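Local coordinates for extracellular invertase (Aspergillus kawachii, PDB 5XH8), which hydrolyses beta-fructofuranosides, probably sucrose, and has high transfructosylation activity, which probably yields fructooligosaccharides such as 1-kestose, at residues N251-D256 / F267-T272; Y319-K324 / F342-W347; L326-L331 / A338-I343; P373-V378 / I418-K423. All coordinates share one frame; numbering follows the deposited sequence.

Contact 1: N251-D256 / F267-T272; sequences NVFSLD and FTTIGT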
loop_
_atom_site.group_PDB
_atom_site.type_symbol
_atom_site.label_atom_id
_atom_site.label_comp_id
_atom_site.label_asym_id
_atom_site.label_seq_id
_atom_site.Cartn_x
_atom_site.Cartn_y
_atom_site.Cartn_z
ATOM N N ASN A 251 4.064 15.704 18.144
ATOM C CA ASN A 251 4.912 16.759 17.591
ATOM C C ASN A 251 6.286 16.649 18.270
ATOM O O ASN A 251 6.348 16.351 19.449
ATOM C CB ASN A 251 4.394 18.137 17.963
ATOM C CG ASN A 251 3.028 18.461 17.390
ATOM O OD1 ASN A 251 2.172 17.608 17.127
ATOM N ND2 ASN A 251 2.817 19.706 17.253
ATOM N N VAL A 252 7.352 17.006 17.557
ATOM C CA VAL A 252 8.719 17.038 18.097
ATOM C C VAL A 252 9.355 18.371 17.700
ATOM O O VAL A 252 9.239 18.835 16.550
ATOM C CB VAL A 252 9.577 15.867 17.563
ATOM C CG1 VAL A 252 10.981 15.898 18.158
ATOM C CG2 VAL A 252 8.923 14.545 17.907
ATOM N N PHE A 253 9.998 19.005 18.679
ATOM C CA PHE A 253 10.579 20.342 18.508
ATOM C C PHE A 253 11.585 20.583 19.627
ATOM O O PHE A 253 11.752 19.757 20.536
ATOM C CB PHE A 253 9.476 21.423 18.520
ATOM C CG PHE A 253 8.548 21.316 19.693
ATOM C CD1 PHE A 253 7.493 20.399 19.692
ATOM C CD2 PHE A 253 8.748 22.106 20.829
ATOM C CE1 PHE A 253 6.656 20.278 20.790
ATOM C CE2 PHE A 253 7.904 21.996 21.919
ATOM C CZ PHE A 253 6.858 21.087 21.906
ATOM N N SER A 254 12.289 21.694 19.531
ATOM C CA SER A 254 13.354 21.977 20.455
ATOM C C SER A 254 13.348 23.467 20.788
ATOM O O SER A 254 13.157 24.322 19.913
ATOM C CB SER A 254 14.715 21.489 19.883
ATOM O OG SER A 254 15.012 22.097 18.630
ATOM N N LEU A 255 13.574 23.750 22.066
ATOM C CA LEU A 255 13.356 25.074 22.646
ATOM C C LEU A 255 14.559 25.608 23.460
ATOM O O LEU A 255 15.342 24.832 24.018
ATOM C CB LEU A 255 12.155 24.998 23.613
ATOM C CG LEU A 255 10.813 24.510 23.051
ATOM C CD1 LEU A 255 9.763 24.413 24.170
ATOM C CD2 LEU A 255 10.368 25.401 21.909
ATOM N N ASP A 256 14.653 26.931 23.534
ATOM C CA ASP A 256 15.418 27.601 24.591
ATOM C C ASP A 256 14.481 28.532 25.372
ATOM O O ASP A 256 13.239 28.412 25.277
ATOM C CB ASP A 256 16.649 28.311 23.997
ATOM C CG ASP A 256 16.306 29.428 23.044
ATOM O OD1 ASP A 256 15.143 29.922 22.948
ATOM O OD2 ASP A 256 17.236 29.831 22.339
ATOM N N PHE A 267 11.561 18.581 23.138
ATOM C CA PHE A 267 10.237 18.342 23.721
ATOM C C PHE A 267 9.347 17.653 22.685
ATOM O O PHE A 267 9.574 17.794 21.476
ATOM C CB PHE A 267 9.576 19.670 24.072
ATOM C CG PHE A 267 10.169 20.380 25.265
ATOM C CD1 PHE A 267 11.315 21.167 25.133
ATOM C CD2 PHE A 267 9.536 20.327 26.503
ATOM C CE1 PHE A 267 11.837 21.862 26.229
ATOM C CE2 PHE A 267 10.055 21.014 27.603
ATOM C CZ PHE A 267 11.207 21.775 27.464
ATOM N N THR A 268 8.331 16.943 23.162
ATOM C CA THR A 268 7.261 16.444 22.297
ATOM C C THR A 268 5.916 16.789 22.935
ATOM O O THR A 268 5.822 16.851 24.174
ATOM C CB THR A 268 7.383 14.920 22.045
ATOM O OG1 THR A 268 6.319 14.460 21.186
ATOM C CG2 THR A 268 7.373 14.127 23.361
ATOM N N THR A 269 4.906 17.060 22.110
ATOM C CA THR A 269 3.503 17.047 22.578
ATOM C C THR A 269 2.778 15.842 21.972
ATOM O O THR A 269 3.038 15.468 20.820
ATOM C CB THR A 269 2.748 18.365 22.329
ATOM O OG1 THR A 269 2.647 18.649 20.927
ATOM C CG2 THR A 269 3.465 19.535 23.018
ATOM N N ILE A 270 1.908 15.218 22.770
ATOM C CA ILE A 270 1.161 14.036 22.338
ATOM C C ILE A 270 -0.201 14.040 22.949
ATOM O O ILE A 270 -0.375 14.548 24.046
ATOM C CB ILE A 270 1.800 12.704 22.783
ATOM C CG1 ILE A 270 2.285 12.783 24.240
ATOM C CG2 ILE A 270 2.954 12.361 21.876
ATOM C CD1 ILE A 270 2.449 11.424 24.857
ATOM N N GLY A 271 -1.153 13.455 22.232
ATOM C CA GLY A 271 -2.410 13.024 22.807
ATOM C C GLY A 271 -2.223 11.591 23.278
ATOM O O GLY A 271 -1.573 10.792 22.606
ATOM N N THR A 272 -2.791 11.252 24.429
ATOM C CA THR A 272 -2.839 9.852 24.846
ATOM C C THR A 272 -4.286 9.414 24.993
ATOM O O THR A 272 -5.122 10.158 25.515
ATOM C CB THR A 272 -2.031 9.581 26.153
ATOM O OG1 THR A 272 -2.755 10.011 27.306
ATOM C CG2 THR A 272 -0.721 10.267 26.106
#
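Phe253 and Phe267 form a hydrogen-bonded pair in the beta hairpin of strands 250-255 and 265-274, part of one antiparallel sheet of the GH32 beta-propeller. Phe253 N donates to Phe267 O at 3.1 Å, and Phe267 N returns a nearly straight bond to Phe253 O (174°). Beyond CB, the Phe253 ring turns back over the partner strand, its CG lying between the backbone N and the carbonyl carbon (chi1 51°). CG, CD1 and CE1 pass over Phe267 O, which sits against one face of the ring toward its rim. Along its other flank, CD2 and CE2 approach Phe267 CB, CE2 to 3.6 Å. CZ, at the far end, lies between Phe267 CB and Thr269 CG2, the latter 3.9 Å away at the ring edge. Phe253 also stacks on Phe342, so the hairpin meets the sheet that contains strand 341-348. Leu255 crosses Phe267 at about a right angle and lays CD1 over its ring in a CH-pi contact, 4.1 Å from the centroid. On the face of Val252, Thr268 OG1 is held by Gln206 as well as by the partner strand. Two donors grip Asn251 O from opposite faces of its carbonyl plane: Thr269 N at 3.1 Å and Thr268 OG1 at 2.6 Å.

Contact 2: Y319-K324 / F342-W347; sequences YAAAGK and FISYVW
Phe342 lays its ring against the backbone of Gly323 and Lys324. Its CG is anti to the backbone N (chi1 -171°), which carries the ring across to the neighbouring strand, where Lys324 N lies over one face, 3.6 Å from CE1. CZ reaches Gly323 C at 3.5 Å; with no side chain on Gly323, the ring can settle directly on the main chain. Further along, Ala321 CB touches Val346 CG2 at 3.9 Å and also approaches Ser344 OG, a small patch that Leu312 covers. Tyr345 goes to the other face, where its CB lies 3.8 Å from Ala322 O; its hydroxyl bonds to Tyr76. Trp347 has CG anti to its own N (chi1 179°), bringing the six-membered part of the indole against the CB atoms of Tyr319 and Ala320, with CE3 3.9 Å from Ala320 CB and 4.1 Å from Tyr319 CB. The indole NE1 is bonded to Ile39 O. Tyr319 sends its phenol away from strand 342-347, its OH to Glu248 and its ring edge-to-face with His287, a ligand of the sodium ion. Paired backbone bonds join Tyr319 to Trp347 and Ala322 to Tyr345, yet the register slips by one residue between them, and Ala320 takes a left-handed conformation (phi 62°). This is an antiparallel strand pair broken by a beta bulge, set in a beta-propeller of GH32, with the bulged end close to the bound sodium ion and glycerol.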
loop_
_atom_site.group_PDB
_atom_site.type_symbol
_atom_site.label_atom_id
_atom_site.label_comp_id
_atom_site.label_asym_id
_atom_site.label_seq_id
_atom_site.Cartn_x
_atom_site.Cartn_y
_atom_site.Cartn_z
ATOM N N TYR A 319 -7.265 18.561 23.130
ATOM C CA TYR A 319 -6.562 17.418 22.538
ATOM C C TYR A 319 -5.860 17.761 21.223
ATOM O O TYR A 319 -5.983 18.876 20.730
ATOM C CB TYR A 319 -7.553 16.263 22.319
ATOM C CG TYR A 319 -6.944 14.878 22.220
ATOM C CD1 TYR A 319 -6.168 14.352 23.269
ATOM C CD2 TYR A 319 -7.197 14.060 21.115
ATOM C CE1 TYR A 319 -5.646 13.085 23.200
ATOM C CE2 TYR A 319 -6.645 12.803 21.027
ATOM C CZ TYR A 319 -5.878 12.307 22.079
ATOM O OH TYR A 319 -5.295 11.054 22.015
ATOM N N ALA A 320 -5.066 16.812 20.715
ATOM C CA ALA A 320 -4.654 16.790 19.307
ATOM C C ALA A 320 -3.854 17.986 18.880
ATOM O O ALA A 320 -3.958 18.399 17.729
ATOM C CB ALA A 320 -5.884 16.637 18.401
ATOM N N ALA A 321 -3.041 18.553 19.776
ATOM C CA ALA A 321 -2.339 19.788 19.440
ATOM C C ALA A 321 -1.405 19.629 18.250
ATOM O O ALA A 321 -0.710 18.616 18.121
ATOM C CB ALA A 321 -1.604 20.344 20.637
ATOM N N ALA A 322 -1.433 20.622 17.369
ATOM C CA ALA A 322 -0.507 20.719 16.280
ATOM C C ALA A 322 0.145 22.075 16.330
ATOM O O ALA A 322 -0.516 23.124 16.294
ATOM C CB ALA A 322 -1.192 20.535 14.937
ATOM N N GLY A 323 1.461 22.027 16.276
ATOM C CA GLY A 323 2.318 23.191 16.370
ATOM C C GLY A 323 3.310 23.175 15.226
ATOM O O GLY A 323 3.437 22.184 14.509
ATOM N N LYS A 324 3.997 24.285 15.045
ATOM C CA LYS A 324 4.952 24.421 13.969
ATOM C C LYS A 324 5.953 25.500 14.322
ATOM O O LYS A 324 5.603 26.489 14.963
ATOM C CB LYS A 324 4.239 24.825 12.674
ATOM C CG LYS A 324 5.047 24.676 11.395
ATOM C CD LYS A 324 5.338 23.204 11.081
ATOM C CE LYS A 324 5.884 22.983 9.663
ATOM N NZ LYS A 324 6.076 21.516 9.445
ATOM N N PHE A 342 7.943 28.384 18.423
ATOM C CA PHE A 342 7.136 27.216 18.180
ATOM C C PHE A 342 5.705 27.534 18.639
ATOM O O PHE A 342 5.443 27.679 19.842
ATOM C CB PHE A 342 7.666 25.989 18.914
ATOM C CG PHE A 342 6.963 24.718 18.512
ATOM C CD1 PHE A 342 7.347 24.034 17.366
ATOM C CD2 PHE A 342 5.896 24.228 19.260
ATOM C CE1 PHE A 342 6.685 22.883 16.978
ATOM C CE2 PHE A 342 5.231 23.080 18.877
ATOM C CZ PHE A 342 5.615 22.414 17.730
ATOM N N ILE A 343 4.796 27.656 17.666
ATOM C CA ILE A 343 3.408 28.027 17.920
ATOM C C ILE A 343 2.578 26.752 17.871
ATOM O O ILE A 343 2.628 26.025 16.866
ATOM C CB ILE A 343 2.918 29.020 16.853
ATOM C CG1 ILE A 343 3.871 30.230 16.729
ATOM C CG2 ILE A 343 1.454 29.423 17.106
ATOM C CD1 ILE A 343 4.124 30.997 18.021
ATOM N N SER A 344 1.842 26.469 18.948
ATOM C CA SER A 344 0.945 25.319 19.049
ATOM C C SER A 344 -0.534 25.741 19.178
ATOM O O SER A 344 -0.886 26.618 20.000
ATOM C CB SER A 344 1.301 24.491 20.277
ATOM O OG SER A 344 0.608 23.264 20.263
ATOM N N TYR A 345 -1.376 25.124 18.344
ATOM C CA TYR A 345 -2.829 25.208 18.434
ATOM C C TYR A 345 -3.362 23.908 18.990
ATOM O O TYR A 345 -3.239 22.841 18.372
ATOM C CB TYR A 345 -3.469 25.449 17.057
ATOM C CG TYR A 345 -3.150 26.767 16.428
ATOM C CD1 TYR A 345 -1.962 26.950 15.716
ATOM C CD2 TYR A 345 -4.031 27.833 16.513
ATOM C CE1 TYR A 345 -1.653 28.170 15.138
ATOM C CE2 TYR A 345 -3.749 29.051 15.932
ATOM C CZ TYR A 345 -2.555 29.226 15.248
ATOM O OH TYR A 345 -2.252 30.428 14.667
ATOM N N VAL A 346 -3.982 23.999 20.150
ATOM C CA VAL A 346 -4.706 22.896 20.760
ATOM C C VAL A 346 -6.144 22.853 20.223
ATOM O O VAL A 346 -6.750 23.888 20.020
ATOM C CB VAL A 346 -4.745 23.083 22.286
ATOM C CG1 VAL A 346 -5.564 21.983 22.975
ATOM C CG2 VAL A 346 -3.326 23.102 22.841
ATOM N N TRP A 347 -6.674 21.653 20.016
ATOM C CA TRP A 347 -8.062 21.472 19.597
ATOM C C TRP A 347 -8.950 21.428 20.832
ATOM O O TRP A 347 -8.617 20.748 21.796
ATOM C CB TRP A 347 -8.212 20.142 18.852
ATOM C CG TRP A 347 -9.571 19.741 18.358
ATOM C CD1 TRP A 347 -10.480 20.523 17.729
ATOM C CD2 TRP A 347 -10.141 18.427 18.414
ATOM N NE1 TRP A 347 -11.580 19.786 17.388
ATOM C CE2 TRP A 347 -11.402 18.495 17.801
ATOM C CE3 TRP A 347 -9.706 17.198 18.931
ATOM C CZ2 TRP A 347 -12.239 17.384 17.680
ATOM C CZ3 TRP A 347 -10.538 16.096 18.819
ATOM C CH2 TRP A 347 -11.789 16.192 18.199
#

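Contact 3: L326-L331 / A338-I343; sequences LPSTSL and APDRFI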
loop_
_atom_site.group_PDB
_atom_site.type_symbol
_atom_site.label_atom_id
_atom_site.label_comp_id
_atom_site.label_asym_id
_atom_site.label_seq_id
_atom_site.Cartn_x
_atom_site.Cartn_y
_atom_site.Cartn_z
ATOM N N LEU A 326 7.816 28.719 13.656
ATOM C CA LEU A 326 7.524 29.982 12.963
ATOM C C LEU A 326 8.806 30.811 13.001
ATOM O O LEU A 326 9.214 31.255 14.085
ATOM C CB LEU A 326 6.376 30.732 13.680
ATOM C CG LEU A 326 5.979 32.102 13.127
ATOM C CD1 LEU A 326 5.399 31.997 11.716
ATOM C CD2 LEU A 326 5.005 32.814 14.071
ATOM N N PRO A 327 9.459 30.996 11.846
ATOM C CA PRO A 327 10.739 31.694 11.942
ATOM C C PRO A 327 10.603 33.206 12.166
ATOM O O PRO A 327 9.604 33.838 11.764
ATOM C CB PRO A 327 11.419 31.383 10.597
ATOM C CG PRO A 327 10.305 31.118 9.670
ATOM C CD PRO A 327 9.210 30.495 10.484
ATOM N N SER A 328 11.650 33.767 12.754
ATOM C CA SER A 328 11.790 35.221 12.945
ATOM C C SER A 328 11.620 36.012 11.655
ATOM O O SER A 328 11.198 37.152 11.694
ATOM C CB SER A 328 13.164 35.551 13.555
ATOM O OG SER A 328 14.195 35.362 12.597
ATOM N N THR A 329 11.932 35.392 10.524
ATOM C CA THR A 329 11.756 35.999 9.214
ATOM C C THR A 329 10.333 36.013 8.682
ATOM O O THR A 329 10.080 36.621 7.636
ATOM C CB THR A 329 12.586 35.254 8.177
ATOM O OG1 THR A 329 12.180 33.878 8.154
ATOM C CG2 THR A 329 14.107 35.367 8.531
ATOM N N SER A 330 9.401 35.350 9.364
ATOM C CA SER A 330 8.001 35.370 8.920
ATOM C C SER A 330 7.400 36.770 8.928
ATOM O O SER A 330 7.900 37.660 9.617
ATOM C CB SER A 330 7.148 34.407 9.763
ATOM O OG SER A 330 6.866 34.898 11.062
ATOM N N LEU A 331 6.331 36.969 8.148
ATOM C CA LEU A 331 5.579 38.211 8.205
ATOM C C LEU A 331 5.126 38.579 9.626
ATOM O O LEU A 331 5.409 39.686 10.074
ATOM C CB LEU A 331 4.395 38.213 7.247
ATOM C CG LEU A 331 4.706 38.468 5.780
ATOM C CD1 LEU A 331 3.431 38.295 4.956
ATOM C CD2 LEU A 331 5.319 39.857 5.563
ATOM N N ALA A 338 9.554 39.199 16.924
ATOM C CA ALA A 338 9.758 37.945 17.664
ATOM C C ALA A 338 11.004 37.198 17.176
ATOM O O ALA A 338 11.340 37.279 16.008
ATOM C CB ALA A 338 8.542 37.035 17.506
ATOM N N PRO A 339 11.651 36.417 18.053
ATOM C CA PRO A 339 12.639 35.476 17.568
ATOM C C PRO A 339 11.911 34.244 16.969
ATOM O O PRO A 339 10.660 34.239 16.878
ATOM C CB PRO A 339 13.402 35.110 18.832
ATOM C CG PRO A 339 12.357 35.145 19.884
ATOM C CD PRO A 339 11.409 36.245 19.497
ATOM N N ASP A 340 12.677 33.235 16.554
ATOM C CA ASP A 340 12.084 31.950 16.114
ATOM C C ASP A 340 11.184 31.427 17.233
ATOM O O ASP A 340 11.535 31.488 18.420
ATOM C CB ASP A 340 13.142 30.894 15.834
ATOM C CG ASP A 340 14.059 31.224 14.664
ATOM O OD1 ASP A 340 13.719 31.975 13.732
ATOM O OD2 ASP A 340 15.153 30.640 14.683
ATOM N N ARG A 341 10.005 30.937 16.864
ATOM C CA ARG A 341 9.029 30.453 17.852
ATOM C C ARG A 341 8.540 29.082 17.461
ATOM O O ARG A 341 8.745 28.662 16.334
ATOM C CB ARG A 341 7.854 31.422 17.930
ATOM C CG ARG A 341 8.210 32.728 18.622
ATOM C CD ARG A 341 7.040 33.656 18.671
ATOM N NE ARG A 341 6.755 34.277 17.384
ATOM C CZ ARG A 341 5.714 35.078 17.150
ATOM N NH1 ARG A 341 4.826 35.333 18.106
ATOM N NH2 ARG A 341 5.557 35.623 15.957
ATOM N N PHE A 342 7.943 28.384 18.423
ATOM C CA PHE A 342 7.136 27.216 18.180
ATOM C C PHE A 342 5.705 27.534 18.639
ATOM O O PHE A 342 5.443 27.679 19.842
ATOM C CB PHE A 342 7.666 25.989 18.914
ATOM C CG PHE A 342 6.963 24.718 18.512
ATOM C CD1 PHE A 342 7.347 24.034 17.366
ATOM C CD2 PHE A 342 5.896 24.228 19.260
ATOM C CE1 PHE A 342 6.685 22.883 16.978
ATOM C CE2 PHE A 342 5.231 23.080 18.877
ATOM C CZ PHE A 342 5.615 22.414 17.730
ATOM N N ILE A 343 4.796 27.656 17.666
ATOM C CA ILE A 343 3.408 28.027 17.920
ATOM C C ILE A 343 2.578 26.752 17.871
ATOM O O ILE A 343 2.628 26.025 16.866
ATOM C CB ILE A 343 2.918 29.020 16.853
ATOM C CG1 ILE A 343 3.871 30.230 16.729
ATOM C CG2 ILE A 343 1.454 29.423 17.106
ATOM C CD1 ILE A 343 4.124 30.997 18.021
HETATM O O HOH W 1 8.772 33.627 15.230
#
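Leu326 O accepts from Arg341 N at 2.9 Å and from a water at 2.7 Å. That water also donates to Pro339 O and accepts from Arg341 NE, at the edge of the guanidinium and in its plane, and thus fastens the side chain to the backbone on both sides of the contact. Leu326 N answers with a bond to Arg341 O that is nearly straight at the hydrogen (174°), although the donor stands above the carbonyl plane. The two side chains run alongside each other, pointing the same way, and Leu326 CD2 comes within 3.4 Å of Arg341 NH2. A bend at chi3 (-75°) turns the guanidinium of Arg341, whose NH1 makes salt bridges to Glu375 and Glu421. Leu326 CD2 also packs on Ile343 CG1 at 3.9 Å. Beyond the pair, Asp340 OD1 uses its anti lone pair to take the N-H of Ser328 at 2.9 Å, while Ser328 CB rests 3.5 Å from Ala338 O. The carboxylate thereby holds the start of the type I turn Pro327-Ser330, whose last residue is the N-cap of helix 331-336. The whole is the end of an antiparallel strand pair of the GH32 beta-propeller, its connection carrying a turn and a short helix.

Contact 4: P373-V378 / I418-K423; sequences PRELRV and IARETK
Ile418 lies opposite Arg374 in a non-hydrogen-bonded antiparallel pair whose side chains diverge; its CG2 comes no nearer than 4.1 Å to Pro373 O. The next residue, Ala419, donates its N-H to that same oxygen at 2.8 Å, and its CB rests on Pro373 CB. Ala419 occupies the N-cap position of helix 420-426, so the strand pairing gives way to a helix here, where the chain leaves the GH32 propeller sheet toward the C-terminal beta-sandwich domain. Arg420, the first helical residue, meets Glu375 three times. Its backbone N bonds to OE2 of Glu375 at 2.9 Å, coming from above the carboxylate plane, and its side chain forms a side-on, bidentate salt bridge with the same carboxylate, NE to OE2 at 3.0 Å and NH2 to OE1 at 2.9 Å. The two planes are 37° apart. CG of Arg420, between its backbone N and carbonyl carbon (chi1 68°), and a bend at chi3 fold the chain back to place the guanidinium there. Glu421 OE1 is 4.5 Å from Glu375 OE2, a repulsion that the positive charge of Arg341 probably eases; Glu421 OE2 is bonded to Ser336 OG. Thr422 OG1, bonded to Leu73 O, comes within 3.5 Å of CG of the Pro373 ring.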
loop_
_atom_site.group_PDB
_atom_site.type_symbol
_atom_site.label_atom_id
_atom_site.label_comp_id
_atom_site.label_asym_id
_atom_site.label_seq_id
_atom_site.Cartn_x
_atom_site.Cartn_y
_atom_site.Cartn_z
ATOM N N PRO A 373 -3.493 30.526 19.648
ATOM C CA PRO A 373 -2.133 30.064 19.385
ATOM C C PRO A 373 -1.282 30.297 20.616
ATOM O O PRO A 373 -1.399 31.371 21.242
ATOM C CB PRO A 373 -1.665 30.961 18.234
ATOM C CG PRO A 373 -2.569 32.156 18.265
ATOM C CD PRO A 373 -3.886 31.632 18.763
ATOM N N ARG A 374 -0.444 29.320 20.964
ATOM C CA ARG A 374 0.405 29.412 22.148
ATOM C C ARG A 374 1.893 29.324 21.760
ATOM O O ARG A 374 2.291 28.469 20.951
ATOM C CB ARG A 374 0.067 28.318 23.140
ATOM C CG ARG A 374 -1.306 28.479 23.750
ATOM C CD ARG A 374 -1.779 27.309 24.575
ATOM N NE ARG A 374 -3.152 27.587 25.018
ATOM C CZ ARG A 374 -3.941 26.751 25.684
ATOM N NH1 ARG A 374 -3.543 25.533 26.014
ATOM N NH2 ARG A 374 -5.154 27.153 26.020
ATOM N N GLU A 375 2.683 30.245 22.320
ATOM C CA GLU A 375 4.146 30.180 22.292
ATOM C C GLU A 375 4.615 29.180 23.332
ATOM O O GLU A 375 4.148 29.203 24.479
ATOM C CB GLU A 375 4.779 31.570 22.537
ATOM C CG GLU A 375 4.656 32.480 21.345
ATOM C CD GLU A 375 5.178 33.881 21.601
ATOM O OE1 GLU A 375 6.032 34.006 22.473
ATOM O OE2 GLU A 375 4.770 34.848 20.917
ATOM N N LEU A 376 5.493 28.263 22.903
ATOM C CA LEU A 376 6.150 27.336 23.815
ATOM C C LEU A 376 7.633 27.704 23.931
ATOM O O LEU A 376 8.289 28.052 22.918
ATOM C CB LEU A 376 5.993 25.897 23.347
ATOM C CG LEU A 376 4.571 25.382 23.144
ATOM C CD1 LEU A 376 4.629 23.879 22.875
ATOM C CD2 LEU A 376 3.654 25.674 24.320
ATOM N N ARG A 377 8.144 27.667 25.162
ATOM C CA ARG A 377 9.565 28.003 25.438
ATOM C C ARG A 377 9.995 27.357 26.741
ATOM O O ARG A 377 9.157 26.875 27.503
ATOM C CB ARG A 377 9.776 29.524 25.496
ATOM C CG ARG A 377 9.203 30.220 26.734
ATOM C CD ARG A 377 9.270 31.739 26.622
ATOM N NE ARG A 377 8.828 32.419 27.846
ATOM C CZ ARG A 377 9.531 32.517 28.989
ATOM N NH1 ARG A 377 10.735 31.940 29.140
ATOM N NH2 ARG A 377 8.995 33.167 30.025
ATOM N N VAL A 378 11.300 27.356 27.005
ATOM C CA VAL A 378 11.789 26.844 28.288
ATOM C C VAL A 378 11.559 27.947 29.321
ATOM O O VAL A 378 11.961 29.074 29.091
ATOM C CB VAL A 378 13.281 26.422 28.248
ATOM C CG1 VAL A 378 13.693 25.836 29.592
ATOM C CG2 VAL A 378 13.502 25.385 27.164
ATOM N N ILE A 418 0.031 32.795 25.625
ATOM C CA ILE A 418 -0.706 33.164 24.429
ATOM C C ILE A 418 0.293 33.811 23.477
ATOM O O ILE A 418 1.070 34.638 23.894
ATOM C CB ILE A 418 -1.814 34.189 24.761
ATOM C CG1 ILE A 418 -2.824 33.591 25.749
ATOM C CG2 ILE A 418 -2.510 34.663 23.487
ATOM C CD1 ILE A 418 -3.727 34.609 26.407
ATOM N N ALA A 419 0.282 33.457 22.207
ATOM C CA ALA A 419 1.208 34.085 21.269
ATOM C C ALA A 419 1.103 35.612 21.341
ATOM O O ALA A 419 -0.007 36.178 21.452
ATOM C CB ALA A 419 0.951 33.608 19.861
ATOM N N ARG A 420 2.255 36.273 21.251
ATOM C CA ARG A 420 2.351 37.674 21.679
ATOM C C ARG A 420 1.389 38.596 20.957
ATOM O O ARG A 420 0.714 39.410 21.612
ATOM C CB ARG A 420 3.792 38.201 21.649
ATOM C CG ARG A 420 4.425 38.365 20.271
ATOM C CD ARG A 420 5.947 38.470 20.373
ATOM N NE ARG A 420 6.491 37.283 21.036
ATOM C CZ ARG A 420 7.766 37.115 21.402
ATOM N NH1 ARG A 420 8.684 38.042 21.134
ATOM N NH2 ARG A 420 8.120 36.007 22.018
ATOM N N GLU A 421 1.279 38.432 19.637
ATOM C CA GLU A 421 0.461 39.317 18.820
ATOM C C GLU A 421 -1.044 39.105 19.057
ATOM O O GLU A 421 -1.840 40.061 19.010
ATOM C CB GLU A 421 0.765 39.145 17.349
ATOM C CG GLU A 421 2.234 39.313 16.988
ATOM C CD GLU A 421 3.016 38.005 16.895
ATOM O OE1 GLU A 421 2.710 37.042 17.635
ATOM O OE2 GLU A 421 3.970 37.945 16.092
ATOM N N THR A 422 -1.420 37.851 19.306
ATOM C CA THR A 422 -2.784 37.516 19.676
ATOM C C THR A 422 -3.139 38.080 21.057
ATOM O O THR A 422 -4.241 38.598 21.238
ATOM C CB THR A 422 -3.012 35.995 19.630
ATOM O OG1 THR A 422 -2.980 35.590 18.265
ATOM C CG2 THR A 422 -4.355 35.609 20.233
ATOM N N LYS A 423 -2.237 37.956 22.031
ATOM C CA LYS A 423 -2.497 38.523 23.345
ATOM C C LYS A 423 -2.733 40.054 23.270
ATOM O O LYS A 423 -3.684 40.570 23.891
ATOM C CB LYS A 423 -1.381 38.193 24.335
ATOM C CG LYS A 423 -1.684 38.691 25.734
ATOM C CD LYS A 423 -0.633 38.277 26.744
ATOM C CE LYS A 423 -1.082 38.643 28.155
ATOM N NZ LYS A 423 0.087 38.517 29.057
#

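Overall arrangement
Along the chain, contact 1 comes first and closes the short hairpin between strands 250-255 and 265-274. Contacts 2 and 3 follow and are nested: both end on strand 341-348, and contact 3 closes the inner loop around helix 331-336 while contact 2 pairs the same two strands further out. Contact 4 then spans 39 residues, joining strand 366-385 to the start of helix 420-426, between the propeller and the C-terminal domain. Strand 366-385 pairs with 341-348, uniting contacts 2 and 4 in one sheet. A probable hydrogen bond from Val378 N to Asp256 O links the hairpin to strand 366-385, and Arg341 salt-bridges contact 3 to both acidic residues of contact 4.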